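Local coordinates for hemopexin fold protein CP4 (Vigna unguiculata, PDB 3OYO), which is of uncertain function but adopts the four-bladed hemopexin propeller with calcium bound, and may reflect a wider diversity of roles among plant hemopexins, at residues S11-V16 with A176-P181; T55-P60 with H80-D85; E104-L109 with D144-V149; S120-T125 with V192-T197; N136-I141 with R153-G158. All coordinates share one frame; numbering follows the deposited sequence.

Interaction 1: S11-V16 with A176-P181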
# COMPACT_ATOMS: atom_id res chain seq x y z
N SER A 11 -4.25 -7.52 -9.91
CA SER A 11 -4.29 -8.89 -10.40
C SER A 11 -3.78 -8.87 -11.84
O SER A 11 -3.29 -9.87 -12.33
CB SER A 11 -5.71 -9.46 -10.32
OG SER A 11 -6.65 -8.54 -10.85
N SER A 12 -3.91 -7.73 -12.52
CA SER A 12 -3.32 -7.58 -13.86
C SER A 12 -1.81 -7.41 -13.75
O SER A 12 -1.30 -6.55 -13.02
CB SER A 12 -3.92 -6.41 -14.62
OG SER A 12 -5.32 -6.55 -14.84
N GLU A 13 -1.09 -8.23 -14.47
CA GLU A 13 0.37 -8.21 -14.46
C GLU A 13 0.98 -6.84 -14.77
O GLU A 13 0.67 -6.20 -15.78
CB GLU A 13 0.91 -9.24 -15.46
CG GLU A 13 0.64 -10.66 -15.00
CD GLU A 13 1.64 -11.13 -13.96
OE1 GLU A 13 2.83 -10.81 -14.12
OE2 GLU A 13 1.24 -11.80 -12.99
N TYR A 14 1.87 -6.42 -13.87
CA TYR A 14 2.59 -5.15 -13.98
C TYR A 14 1.70 -3.95 -14.03
O TYR A 14 1.99 -2.98 -14.68
CB TYR A 14 3.62 -5.21 -15.11
CG TYR A 14 4.74 -6.07 -14.66
CD1 TYR A 14 4.74 -7.45 -14.92
CD2 TYR A 14 5.74 -5.55 -13.88
CE1 TYR A 14 5.73 -8.29 -14.42
CE2 TYR A 14 6.75 -6.37 -13.38
CZ TYR A 14 6.74 -7.72 -13.64
OH TYR A 14 7.75 -8.47 -13.09
N GLU A 15 0.62 -4.01 -13.30
CA GLU A 15 -0.25 -2.86 -13.12
C GLU A 15 -0.33 -2.50 -11.63
O GLU A 15 -0.38 -3.40 -10.75
CB GLU A 15 -1.64 -3.16 -13.66
CG GLU A 15 -1.72 -3.08 -15.15
CD GLU A 15 -3.11 -3.31 -15.65
OE1 GLU A 15 -4.06 -2.89 -14.98
OE2 GLU A 15 -3.25 -3.91 -16.73
N VAL A 16 -0.38 -1.21 -11.33
CA VAL A 16 -0.48 -0.77 -9.94
C VAL A 16 -1.41 0.41 -9.81
O VAL A 16 -1.49 1.24 -10.73
CB VAL A 16 0.94 -0.45 -9.33
CG1 VAL A 16 1.66 0.63 -10.14
CG2 VAL A 16 0.86 -0.10 -7.81
N ALA A 176 3.77 -4.37 -3.10
CA ALA A 176 4.58 -5.50 -3.51
C ALA A 176 4.65 -5.54 -5.03
O ALA A 176 3.62 -5.50 -5.70
CB ALA A 176 3.99 -6.79 -2.99
N SER A 177 5.86 -5.61 -5.57
CA SER A 177 6.03 -5.63 -7.02
C SER A 177 5.60 -7.01 -7.58
O SER A 177 5.64 -8.02 -6.85
CB SER A 177 7.49 -5.33 -7.39
OG SER A 177 7.70 -5.35 -8.81
N HIS A 178 5.18 -7.04 -8.85
CA HIS A 178 4.89 -8.32 -9.53
C HIS A 178 6.18 -9.10 -9.72
O HIS A 178 6.18 -10.31 -9.98
CB HIS A 178 4.27 -8.08 -10.90
CG HIS A 178 2.85 -7.65 -10.84
ND1 HIS A 178 2.48 -6.32 -10.80
CD2 HIS A 178 1.70 -8.36 -10.82
CE1 HIS A 178 1.17 -6.23 -10.73
NE2 HIS A 178 0.67 -7.46 -10.77
N LYS A 179 7.29 -8.37 -9.65
CA LYS A 179 8.60 -8.95 -9.65
C LYS A 179 8.93 -9.22 -8.20
O LYS A 179 9.23 -8.30 -7.44
CB LYS A 179 9.60 -7.99 -10.26
CG LYS A 179 11.01 -8.56 -10.33
CD LYS A 179 11.99 -7.51 -10.74
CE LYS A 179 13.45 -7.99 -10.57
NZ LYS A 179 13.84 -8.84 -11.73
N GLU A 180 8.86 -10.50 -7.83
CA GLU A 180 9.14 -10.96 -6.49
C GLU A 180 10.66 -11.18 -6.29
O GLU A 180 11.35 -11.56 -7.24
CB GLU A 180 8.36 -12.24 -6.23
CG GLU A 180 6.88 -11.97 -6.16
CD GLU A 180 6.05 -13.21 -5.88
OE1 GLU A 180 4.80 -13.11 -5.93
OE2 GLU A 180 6.63 -14.29 -5.63
N PRO A 181 11.19 -10.90 -5.08
CA PRO A 181 10.55 -10.38 -3.88
C PRO A 181 10.90 -8.88 -3.66
O PRO A 181 11.50 -8.52 -2.65
CB PRO A 181 11.17 -11.25 -2.78
CG PRO A 181 12.66 -11.41 -3.27
CD PRO A 181 12.61 -11.24 -4.80

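Interaction 2: T55-P60 with H80-D85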
# COMPACT_ATOMS: atom_id res chain seq x y z
N THR A 55 -18.53 6.33 1.13
CA THR A 55 -17.71 5.66 2.15
C THR A 55 -16.42 6.49 2.33
O THR A 55 -16.08 7.32 1.48
CB THR A 55 -17.34 4.20 1.83
OG1 THR A 55 -16.40 4.14 0.77
CG2 THR A 55 -18.54 3.36 1.48
N PRO A 56 -15.71 6.29 3.47
CA PRO A 56 -14.45 7.00 3.75
C PRO A 56 -13.37 6.78 2.69
O PRO A 56 -12.45 7.59 2.54
CB PRO A 56 -14.03 6.42 5.12
CG PRO A 56 -15.37 6.04 5.74
CD PRO A 56 -16.12 5.45 4.60
N PHE A 57 -13.50 5.67 1.96
CA PHE A 57 -12.53 5.31 0.90
C PHE A 57 -12.66 6.16 -0.35
O PHE A 57 -11.68 6.34 -1.05
CB PHE A 57 -12.61 3.82 0.57
CG PHE A 57 -12.78 2.97 1.80
CD1 PHE A 57 -11.76 2.93 2.76
CD2 PHE A 57 -13.99 2.34 2.05
CE1 PHE A 57 -11.94 2.25 3.96
CE2 PHE A 57 -14.19 1.64 3.23
CZ PHE A 57 -13.17 1.59 4.21
N ALA A 58 -13.85 6.71 -0.58
CA ALA A 58 -14.09 7.63 -1.69
C ALA A 58 -13.71 9.03 -1.25
O ALA A 58 -13.09 9.75 -1.97
CB ALA A 58 -15.58 7.62 -2.11
N GLU A 59 -14.19 9.42 -0.08
CA GLU A 59 -13.96 10.77 0.49
C GLU A 59 -13.78 10.58 2.02
O GLU A 59 -14.67 10.01 2.67
CB GLU A 59 -15.19 11.66 0.23
CG GLU A 59 -15.37 12.12 -1.23
CD GLU A 59 -14.42 13.24 -1.66
OE1 GLU A 59 -13.65 13.73 -0.82
OE2 GLU A 59 -14.45 13.66 -2.84
N PRO A 60 -12.65 11.05 2.58
CA PRO A 60 -11.56 11.76 1.90
C PRO A 60 -10.66 10.87 1.00
O PRO A 60 -9.86 11.40 0.25
CB PRO A 60 -10.75 12.33 3.06
CG PRO A 60 -10.86 11.25 4.10
CD PRO A 60 -12.35 10.87 4.01
N HIS A 80 -10.92 3.31 9.44
CA HIS A 80 -11.89 2.48 8.72
C HIS A 80 -11.25 1.59 7.68
O HIS A 80 -10.26 1.97 7.03
CB HIS A 80 -13.01 3.35 8.08
CG HIS A 80 -14.03 3.77 9.08
ND1 HIS A 80 -14.00 4.99 9.71
CD2 HIS A 80 -15.04 3.08 9.67
CE1 HIS A 80 -14.94 5.04 10.62
NE2 HIS A 80 -15.60 3.90 10.60
N SER A 81 -11.86 0.42 7.51
CA SER A 81 -11.38 -0.64 6.60
C SER A 81 -12.49 -1.32 5.75
O SER A 81 -13.68 -1.35 6.13
CB SER A 81 -10.57 -1.70 7.39
OG SER A 81 -9.93 -2.64 6.51
N ALA A 82 -12.11 -1.83 4.59
CA ALA A 82 -13.03 -2.65 3.81
C ALA A 82 -12.21 -3.68 3.06
O ALA A 82 -11.05 -3.43 2.69
CB ALA A 82 -13.87 -1.78 2.82
N TYR A 83 -12.80 -4.87 2.89
CA TYR A 83 -12.21 -5.88 2.03
C TYR A 83 -13.05 -5.73 0.78
O TYR A 83 -14.27 -5.65 0.86
CB TYR A 83 -12.33 -7.28 2.66
CG TYR A 83 -11.44 -8.31 1.98
CD1 TYR A 83 -10.13 -8.00 1.64
CD2 TYR A 83 -11.92 -9.58 1.65
CE1 TYR A 83 -9.31 -8.92 1.01
CE2 TYR A 83 -11.09 -10.52 0.99
CZ TYR A 83 -9.79 -10.17 0.66
OH TYR A 83 -8.94 -11.08 0.01
N ILE A 84 -12.39 -5.65 -0.37
CA ILE A 84 -13.07 -5.36 -1.64
C ILE A 84 -12.65 -6.32 -2.77
O ILE A 84 -11.61 -6.99 -2.70
CB ILE A 84 -12.81 -3.91 -2.09
CG1 ILE A 84 -11.34 -3.71 -2.52
CG2 ILE A 84 -13.20 -2.94 -0.94
CD1 ILE A 84 -11.07 -2.39 -3.22
N ASP A 85 -13.48 -6.43 -3.78
CA ASP A 85 -13.09 -7.14 -4.98
C ASP A 85 -13.25 -6.07 -6.06
O ASP A 85 -14.37 -5.63 -6.34
CB ASP A 85 -14.00 -8.33 -5.24
CG ASP A 85 -13.58 -9.11 -6.52
OD1 ASP A 85 -13.39 -8.50 -7.60
OD2 ASP A 85 -13.40 -10.33 -6.43

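Interaction 3: E104-L109 with D144-V149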
# COMPACT_ATOMS: atom_id res chain seq x y z
N GLU A 104 -12.47 -3.56 14.31
CA GLU A 104 -13.53 -4.54 14.00
C GLU A 104 -13.13 -5.45 12.89
O GLU A 104 -13.49 -6.62 12.90
CB GLU A 104 -14.84 -3.86 13.65
CG GLU A 104 -15.53 -3.27 14.83
CD GLU A 104 -16.65 -2.33 14.46
OE1 GLU A 104 -17.71 -2.40 15.10
OE2 GLU A 104 -16.47 -1.52 13.52
N MET A 105 -12.44 -4.92 11.87
CA MET A 105 -11.93 -5.78 10.81
C MET A 105 -10.83 -6.72 11.31
O MET A 105 -10.77 -7.90 10.90
CB MET A 105 -11.40 -4.94 9.63
CG MET A 105 -11.13 -5.75 8.38
SD MET A 105 -12.65 -6.26 7.59
CE MET A 105 -13.12 -4.83 6.64
N PHE A 106 -9.96 -6.22 12.19
CA PHE A 106 -8.81 -7.00 12.70
C PHE A 106 -8.69 -6.83 14.22
O PHE A 106 -7.92 -5.95 14.70
CB PHE A 106 -7.49 -6.52 12.07
CG PHE A 106 -7.47 -6.62 10.56
CD1 PHE A 106 -7.28 -7.85 9.93
CD2 PHE A 106 -7.66 -5.47 9.76
CE1 PHE A 106 -7.28 -7.95 8.55
CE2 PHE A 106 -7.64 -5.58 8.36
CZ PHE A 106 -7.42 -6.81 7.77
N PRO A 107 -9.47 -7.62 14.99
CA PRO A 107 -9.40 -7.50 16.45
C PRO A 107 -8.00 -7.53 17.07
O PRO A 107 -7.80 -6.92 18.15
CB PRO A 107 -10.26 -8.67 16.92
CG PRO A 107 -11.35 -8.69 15.84
CD PRO A 107 -10.52 -8.57 14.59
N VAL A 108 -7.04 -8.19 16.42
CA VAL A 108 -5.66 -8.22 16.94
C VAL A 108 -5.04 -6.79 17.03
O VAL A 108 -4.06 -6.55 17.78
CB VAL A 108 -4.72 -9.12 16.09
CG1 VAL A 108 -5.15 -10.63 16.14
CG2 VAL A 108 -4.60 -8.56 14.63
N LEU A 109 -5.62 -5.85 16.27
CA LEU A 109 -5.08 -4.48 16.25
C LEU A 109 -5.77 -3.59 17.29
O LEU A 109 -5.36 -2.44 17.51
CB LEU A 109 -5.18 -3.87 14.83
CG LEU A 109 -4.54 -4.70 13.69
CD1 LEU A 109 -4.56 -3.91 12.34
CD2 LEU A 109 -3.12 -4.97 14.07
N ASP A 144 -5.75 -14.08 6.25
CA ASP A 144 -6.77 -15.12 6.25
C ASP A 144 -7.17 -15.46 7.71
O ASP A 144 -8.37 -15.42 8.05
CB ASP A 144 -6.31 -16.36 5.49
CG ASP A 144 -5.05 -16.98 6.08
OD1 ASP A 144 -4.24 -16.28 6.73
OD2 ASP A 144 -4.81 -18.18 5.84
N SER A 145 -6.17 -15.74 8.56
CA SER A 145 -6.44 -16.05 9.94
C SER A 145 -6.68 -14.77 10.72
O SER A 145 -7.41 -14.77 11.71
CB SER A 145 -5.25 -16.80 10.55
OG SER A 145 -4.17 -15.93 10.77
N LYS A 146 -6.09 -13.68 10.24
CA LYS A 146 -6.23 -12.34 10.82
C LYS A 146 -5.42 -12.24 12.11
O LYS A 146 -5.73 -11.42 12.97
CB LYS A 146 -7.71 -11.96 11.05
CG LYS A 146 -8.47 -11.57 9.80
CD LYS A 146 -9.84 -11.03 10.17
CE LYS A 146 -10.62 -10.64 8.96
NZ LYS A 146 -11.89 -10.10 9.44
N GLN A 147 -4.41 -13.11 12.23
CA GLN A 147 -3.54 -13.16 13.40
C GLN A 147 -2.21 -12.48 13.13
O GLN A 147 -1.73 -12.45 12.01
CB GLN A 147 -3.36 -14.60 13.89
CG GLN A 147 -4.70 -15.29 14.28
CD GLN A 147 -5.58 -14.46 15.29
OE1 GLN A 147 -5.17 -14.20 16.44
NE2 GLN A 147 -6.80 -14.07 14.84
N LEU A 148 -1.63 -11.89 14.17
CA LEU A 148 -0.34 -11.25 14.04
C LEU A 148 0.77 -12.30 13.97
O LEU A 148 0.63 -13.40 14.51
CB LEU A 148 -0.09 -10.30 15.21
CG LEU A 148 -1.02 -9.08 15.35
CD1 LEU A 148 -0.65 -8.31 16.62
CD2 LEU A 148 -1.02 -8.11 14.14
N VAL A 149 1.85 -11.95 13.29
CA VAL A 149 3.02 -12.82 13.18
C VAL A 149 4.20 -12.01 13.72
O VAL A 149 4.60 -11.03 13.11
CB VAL A 149 3.35 -13.24 11.70
CG1 VAL A 149 4.62 -14.14 11.66
CG2 VAL A 149 2.18 -13.97 11.07
O HOH W 1 -7.64 -9.99 14.04

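Interaction 4: S120-T125 with V192-T197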
# COMPACT_ATOMS: atom_id res chain seq x y z
N SER A 120 0.78 2.60 5.88
CA SER A 120 0.91 1.91 4.60
C SER A 120 1.06 0.41 4.92
O SER A 120 1.03 0.01 6.08
CB SER A 120 2.14 2.43 3.80
OG SER A 120 3.28 2.36 4.64
N ALA A 121 1.18 -0.40 3.88
CA ALA A 121 1.27 -1.88 4.04
C ALA A 121 1.59 -2.51 2.67
O ALA A 121 1.18 -1.97 1.63
CB ALA A 121 -0.08 -2.42 4.58
N PHE A 122 2.32 -3.62 2.64
CA PHE A 122 2.53 -4.31 1.40
C PHE A 122 2.42 -5.81 1.62
O PHE A 122 2.70 -6.33 2.70
CB PHE A 122 3.83 -3.91 0.66
CG PHE A 122 5.10 -4.37 1.35
CD1 PHE A 122 5.75 -3.55 2.28
CD2 PHE A 122 5.63 -5.64 1.08
CE1 PHE A 122 6.91 -4.01 2.90
CE2 PHE A 122 6.79 -6.09 1.70
CZ PHE A 122 7.42 -5.27 2.63
N ARG A 123 1.99 -6.49 0.57
CA ARG A 123 1.88 -7.95 0.56
C ARG A 123 3.23 -8.68 0.60
O ARG A 123 4.10 -8.43 -0.23
CB ARG A 123 1.14 -8.38 -0.71
CG ARG A 123 0.90 -9.88 -0.81
CD ARG A 123 -0.09 -10.37 0.23
NE ARG A 123 -0.74 -11.62 -0.16
CZ ARG A 123 -0.26 -12.84 0.09
NH1 ARG A 123 0.93 -12.98 0.72
NH2 ARG A 123 -0.96 -13.92 -0.29
N SER A 124 3.40 -9.58 1.56
CA SER A 124 4.64 -10.35 1.63
C SER A 124 4.51 -11.50 0.63
O SER A 124 3.41 -11.81 0.12
CB SER A 124 4.85 -10.91 3.03
OG SER A 124 5.97 -11.79 3.09
N THR A 125 5.64 -12.17 0.39
CA THR A 125 5.63 -13.31 -0.49
C THR A 125 5.33 -14.54 0.31
O THR A 125 4.91 -15.51 -0.24
CB THR A 125 6.99 -13.51 -1.19
OG1 THR A 125 8.04 -13.36 -0.24
CG2 THR A 125 7.19 -12.51 -2.28
N VAL A 192 11.97 4.48 -2.72
CA VAL A 192 13.10 3.63 -2.86
C VAL A 192 12.60 2.22 -3.15
O VAL A 192 11.47 1.85 -2.79
CB VAL A 192 13.97 3.61 -1.56
CG1 VAL A 192 13.28 2.85 -0.47
CG2 VAL A 192 15.37 3.02 -1.84
N ARG A 193 13.47 1.43 -3.75
CA ARG A 193 13.20 0.03 -4.04
C ARG A 193 13.92 -0.85 -3.03
O ARG A 193 15.05 -0.54 -2.60
CB ARG A 193 13.66 -0.32 -5.47
CG ARG A 193 13.39 -1.76 -5.87
CD ARG A 193 13.67 -2.00 -7.37
NE ARG A 193 15.02 -1.62 -7.77
CZ ARG A 193 16.02 -2.47 -7.98
NH1 ARG A 193 15.87 -3.79 -7.80
NH2 ARG A 193 17.18 -2.00 -8.37
N ILE A 194 13.25 -1.95 -2.66
CA ILE A 194 13.81 -2.96 -1.74
C ILE A 194 13.66 -4.42 -2.23
O ILE A 194 12.76 -4.77 -3.02
CB ILE A 194 13.20 -2.88 -0.30
CG1 ILE A 194 11.72 -3.31 -0.27
CG2 ILE A 194 13.52 -1.54 0.34
CD1 ILE A 194 11.16 -3.58 1.17
N ASP A 195 14.55 -5.26 -1.73
CA ASP A 195 14.49 -6.68 -1.98
C ASP A 195 14.42 -7.31 -0.59
O ASP A 195 15.39 -7.23 0.18
CB ASP A 195 15.75 -7.13 -2.74
CG ASP A 195 15.75 -8.63 -3.05
OD1 ASP A 195 15.73 -9.45 -2.12
OD2 ASP A 195 15.75 -8.98 -4.24
N PHE A 196 13.27 -7.90 -0.25
CA PHE A 196 13.06 -8.42 1.10
C PHE A 196 12.98 -9.94 1.03
O PHE A 196 12.76 -10.52 -0.03
CB PHE A 196 11.81 -7.80 1.77
CG PHE A 196 10.52 -8.19 1.10
CD1 PHE A 196 9.83 -9.35 1.49
CD2 PHE A 196 10.00 -7.41 0.06
CE1 PHE A 196 8.69 -9.78 0.81
CE2 PHE A 196 8.83 -7.84 -0.62
CZ PHE A 196 8.18 -9.01 -0.23
N THR A 197 13.24 -10.59 2.16
CA THR A 197 13.17 -12.06 2.27
C THR A 197 12.49 -12.40 3.59
O THR A 197 13.08 -12.22 4.66
CB THR A 197 14.58 -12.75 2.10
OG1 THR A 197 15.60 -11.99 2.75
CG2 THR A 197 14.94 -12.82 0.62

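Interaction 5: N136-I141 with R153-G158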
# COMPACT_ATOMS: atom_id res chain seq x y z
N ASN A 136 6.87 4.80 13.37
CA ASN A 136 8.15 4.09 13.32
C ASN A 136 7.98 2.60 13.68
O ASN A 136 8.94 1.92 13.88
CB ASN A 136 9.15 4.78 14.26
CG ASN A 136 8.83 4.54 15.74
OD1 ASN A 136 7.72 4.19 16.11
ND2 ASN A 136 9.81 4.68 16.59
N LYS A 137 6.76 2.12 13.76
CA LYS A 137 6.47 0.73 14.09
C LYS A 137 5.95 -0.03 12.88
O LYS A 137 5.39 0.56 11.96
CB LYS A 137 5.42 0.67 15.23
CG LYS A 137 5.86 1.18 16.59
CD LYS A 137 6.99 0.29 17.13
CE LYS A 137 7.34 0.48 18.63
NZ LYS A 137 7.66 1.90 18.96
N TYR A 138 6.11 -1.36 12.88
CA TYR A 138 5.53 -2.25 11.89
C TYR A 138 5.20 -3.57 12.57
O TYR A 138 5.67 -3.84 13.69
CB TYR A 138 6.46 -2.51 10.71
CG TYR A 138 7.56 -3.49 11.01
CD1 TYR A 138 8.77 -3.06 11.57
CD2 TYR A 138 7.39 -4.83 10.75
CE1 TYR A 138 9.77 -3.97 11.86
CE2 TYR A 138 8.37 -5.74 11.05
CZ TYR A 138 9.56 -5.30 11.61
OH TYR A 138 10.50 -6.22 11.89
N VAL A 139 4.33 -4.36 11.93
CA VAL A 139 4.00 -5.67 12.40
C VAL A 139 3.50 -6.47 11.18
O VAL A 139 2.89 -5.89 10.27
CB VAL A 139 2.87 -5.61 13.48
CG1 VAL A 139 1.51 -5.38 12.81
CG2 VAL A 139 2.86 -6.84 14.33
N ARG A 140 3.74 -7.79 11.18
CA ARG A 140 3.20 -8.65 10.15
C ARG A 140 1.89 -9.24 10.62
O ARG A 140 1.71 -9.50 11.79
CB ARG A 140 4.18 -9.76 9.78
CG ARG A 140 5.48 -9.25 9.24
CD ARG A 140 6.65 -9.98 9.84
NE ARG A 140 6.57 -11.42 9.60
CZ ARG A 140 7.12 -12.37 10.37
NH1 ARG A 140 7.81 -12.10 11.46
NH2 ARG A 140 6.95 -13.63 10.05
N ILE A 141 0.96 -9.38 9.69
CA ILE A 141 -0.33 -10.01 9.95
C ILE A 141 -0.63 -11.00 8.83
O ILE A 141 -0.26 -10.74 7.70
CB ILE A 141 -1.48 -8.94 10.09
CG1 ILE A 141 -2.77 -9.61 10.55
CG2 ILE A 141 -1.70 -8.10 8.82
CD1 ILE A 141 -3.86 -8.61 10.93
N ARG A 153 7.43 -4.05 15.99
CA ARG A 153 8.83 -3.60 16.13
C ARG A 153 9.09 -2.24 15.50
O ARG A 153 8.30 -1.76 14.69
CB ARG A 153 9.78 -4.66 15.53
CG ARG A 153 9.56 -6.08 16.08
CD ARG A 153 10.33 -7.09 15.24
NE ARG A 153 11.78 -6.84 15.39
CZ ARG A 153 12.74 -7.41 14.67
NH1 ARG A 153 12.44 -8.30 13.73
NH2 ARG A 153 14.03 -7.10 14.90
N ASN A 154 10.20 -1.62 15.86
CA ASN A 154 10.61 -0.40 15.15
C ASN A 154 11.10 -0.77 13.79
O ASN A 154 11.79 -1.79 13.62
CB ASN A 154 11.73 0.34 15.90
CG ASN A 154 11.32 0.78 17.28
OD1 ASN A 154 10.27 1.36 17.49
ND2 ASN A 154 12.16 0.47 18.24
N ILE A 155 10.77 0.07 12.79
CA ILE A 155 11.17 -0.17 11.41
C ILE A 155 12.70 -0.30 11.37
O ILE A 155 13.25 -1.21 10.73
CB ILE A 155 10.67 0.96 10.45
CG1 ILE A 155 9.13 1.00 10.40
CG2 ILE A 155 11.24 0.76 9.06
CD1 ILE A 155 8.51 2.29 9.77
N GLY A 156 13.36 0.61 12.08
CA GLY A 156 14.81 0.65 12.15
C GLY A 156 15.46 -0.60 12.68
O GLY A 156 16.54 -0.95 12.24
N ASP A 157 14.80 -1.26 13.61
CA ASP A 157 15.29 -2.52 14.18
C ASP A 157 15.02 -3.72 13.29
O ASP A 157 15.90 -4.58 13.11
CB ASP A 157 14.68 -2.77 15.55
CG ASP A 157 15.06 -1.72 16.53
OD1 ASP A 157 16.21 -1.27 16.51
OD2 ASP A 157 14.21 -1.33 17.34
N GLY A 158 13.81 -3.78 12.75
CA GLY A 158 13.45 -4.89 11.87
C GLY A 158 14.14 -4.82 10.53
O GLY A 158 14.38 -5.86 9.90
O HOH W 2 10.46 -8.80 11.85

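Interaction 1: S11-V16 with A176-P181
The backbones of Y14 and H178 approach to 5.9 Å between CA atoms where a type II beta turn from S12 to E15 meets the irregular loop 176-181. In this four-bladed beta-propeller the contact joins the first blade to the fourth, each offering the loop between its innermost strand and the next, and it illustrates how one side chain laid over a turn can help close a ring of blades. H178 reaches over with CG anti to its carbonyl carbon (chi1 -75°), laying its imidazole against the turn. On one face of that ring rest the backbone N of Y14, over the centre, and CA of E13, a CH-pi contact 4.0 Å from the centroid. The Y14 ring runs back the other way, so that H178 CB sits above its middle, 3.8 Å from the centroid; the two rings lie oblique, with planes 36° apart. Both imidazole nitrogens are gripped from the first blade: ND1 by the hydroxyl of Y29 and NE2 by the carbonyl of S10, which should fix the ring's rotation. Beyond the ring, Y14 OH comes to 3.4 Å from K179 CB, while E15 O lies at the imidazole edge, 3.2 Å from H178 CE1.

Interaction 2: T55-P60 with H80-D85
F57 turns its CG away from its own carbonyl carbon and beside the backbone N (chi1 -40°), and with chi2 at -65° the phenyl ring reaches the start of strand 80-85, where it meets H80, S81 and A82. The far end of the ring does the touching. CE1 comes to 3.5 Å from H80 O, which lies at the ring edge and near its plane, CZ approaches S81 C at 3.4 Å, and CE2 rests 3.5 Å from A82 CB. The ring thus follows the backbone of the strand for three residues, an example of how one aromatic group can seat an irregular loop on a blade of the propeller. Beside it, P56 CG lies 4.3 Å from H80 CG, extending the contact towards the surface. An alanine in place of F57 is likely to leave A82 CB without its aromatic partner and open a gap between loop and strand. The loop is shaped by T55 O, which accepts from the backbone N of both A58 and E59. Around the contact, strand 80-85 runs between strands 72-77 and 98-101 of the second blade, and the side chain of F57 also touches S77 and P99 on those strands, with L52 and I62 in flanking loops.

Interaction 3: E104-L109 with D144-V149
K146 stretches to the end of helix 102-105, where its ammonium meets M105. Beyond CG the lysine chain is fully extended, with chi2 to chi4 all close to 180°, and this reach carries NZ to 2.9 Å from M105 O. The bond lies in the carbonyl plane at a C=O...N angle of 151°. On the way CG passes 3.9 Å from F106 CD1, the lysine crossing the phenylalanine at about a right angle; its ammonium is too far from that ring for more than a weak cation-pi attraction. V108 uses both of its methyls. CG1 lies 3.3 Å from K146 O and also touches the amide end of Q147, whose chain is bent at chi2 (-52°), while CG2 packs 3.6 Å from L148 CD2. That same leucine methyl meets L109 CD2 at 3.8 Å. A water finishes the seam, accepting from V108 N and donating to K146 O. K146 itself has left-handed backbone angles and with Q147 forms a G1 beta bulge. The contact bridges two blades of the propeller: F106 reaches Y74 and F76 on strand 72-77 of the second, and both F106 and V108 touch I141 on strand 137-142 of the third.

Interaction 4: S120-T125 with V192-T197
F196 faces F122 across the boundary between the fourth and third blades of the propeller. From CB, which points toward segment 120-125, the ring leaves with CG between its backbone N and carbonyl carbon (chi1 66°). Along one side CD2 and then CE2 pass beneath F122, the latter 3.6 Å from F122 CE2, which stands over one face, offset toward the rim. At the tip, CZ meets that same atom at 3.8 Å and also nears the backbone N of T125, which sits at the ring edge in its plane. CE1, round the other side, comes to 3.8 Å from T125 OG1 and 4.1 Å from S124 OG. The ring planes of F122 and F196 are inclined at 54°. I194 CD1 adds a looser contact with F122 CZ. Replacing F196 by a serine would probably take away the ring face on which F122 CE2 rests and open a gap beside T125. With no hydrogen bond linking the segments, and S124 OG committed to K126 N, the contact implies an interblade attachment resting on shape and dispersion.

Interaction 5: N136-I141 with R153-G158
K137 and Y138 pair antiparallel with N154 and R153 in the outer hairpin of the third propeller blade. Y138 and R153 form the hydrogen-bonded pair, joined N to O both ways at 2.9 Å, while K137 and N154 make the non-hydrogen-bonded pair with CA atoms 4.4 Å apart. The ladder then passes into helix 155-158: I155 N still donates to N136 O at 2.8 Å, although N154 already stands at the N-cap position. The hairpin thus exemplifies a strand that stays paired as it turns into a helix. K137, bent at chi2 and chi4, runs alongside N154 and brings its NZ to 3.0 Å from N154 OD1. The same amide gives ND2 to D157 OD2, nearly in its own plane, so both of its polar ends are held. Y138 and R153 lie side by side and point the same way, with R153 CB 3.7 Å from Y138 CE1. At the ring edge are N154 O and G158 CA; the phenol oxygen comes to 3.2 Å from the latter, a closeness possible because glycine has no side chain. A water joins Y138 OH to R153 NH1. The chemistry implies a polar chain from ammonium through amide to carboxylate, probably tying the lysine's charge to the first turn of the helix.

How the interactions relate
From the N terminus, segment 11-16 in the first blade opens the span that interaction 1 will close 160 residues later, and interactions 2, 3 and 5 all fall within it. Interaction 2 closes first, a short loop within the second blade's part of the chain. Interactions 3, 4 and 5 then open in turn: 3 closes at 144-149, crossing both 4 and 5, while 5, a hairpin of the third blade, lies wholly within 4. Interaction 4 closes last, crossing interaction 1, which it touches through P181 O and F196 N. Together, 3 joins the second and third blades, 4 the third and fourth, and 1 the fourth and first, so three of the four joins between neighbouring blades are represented.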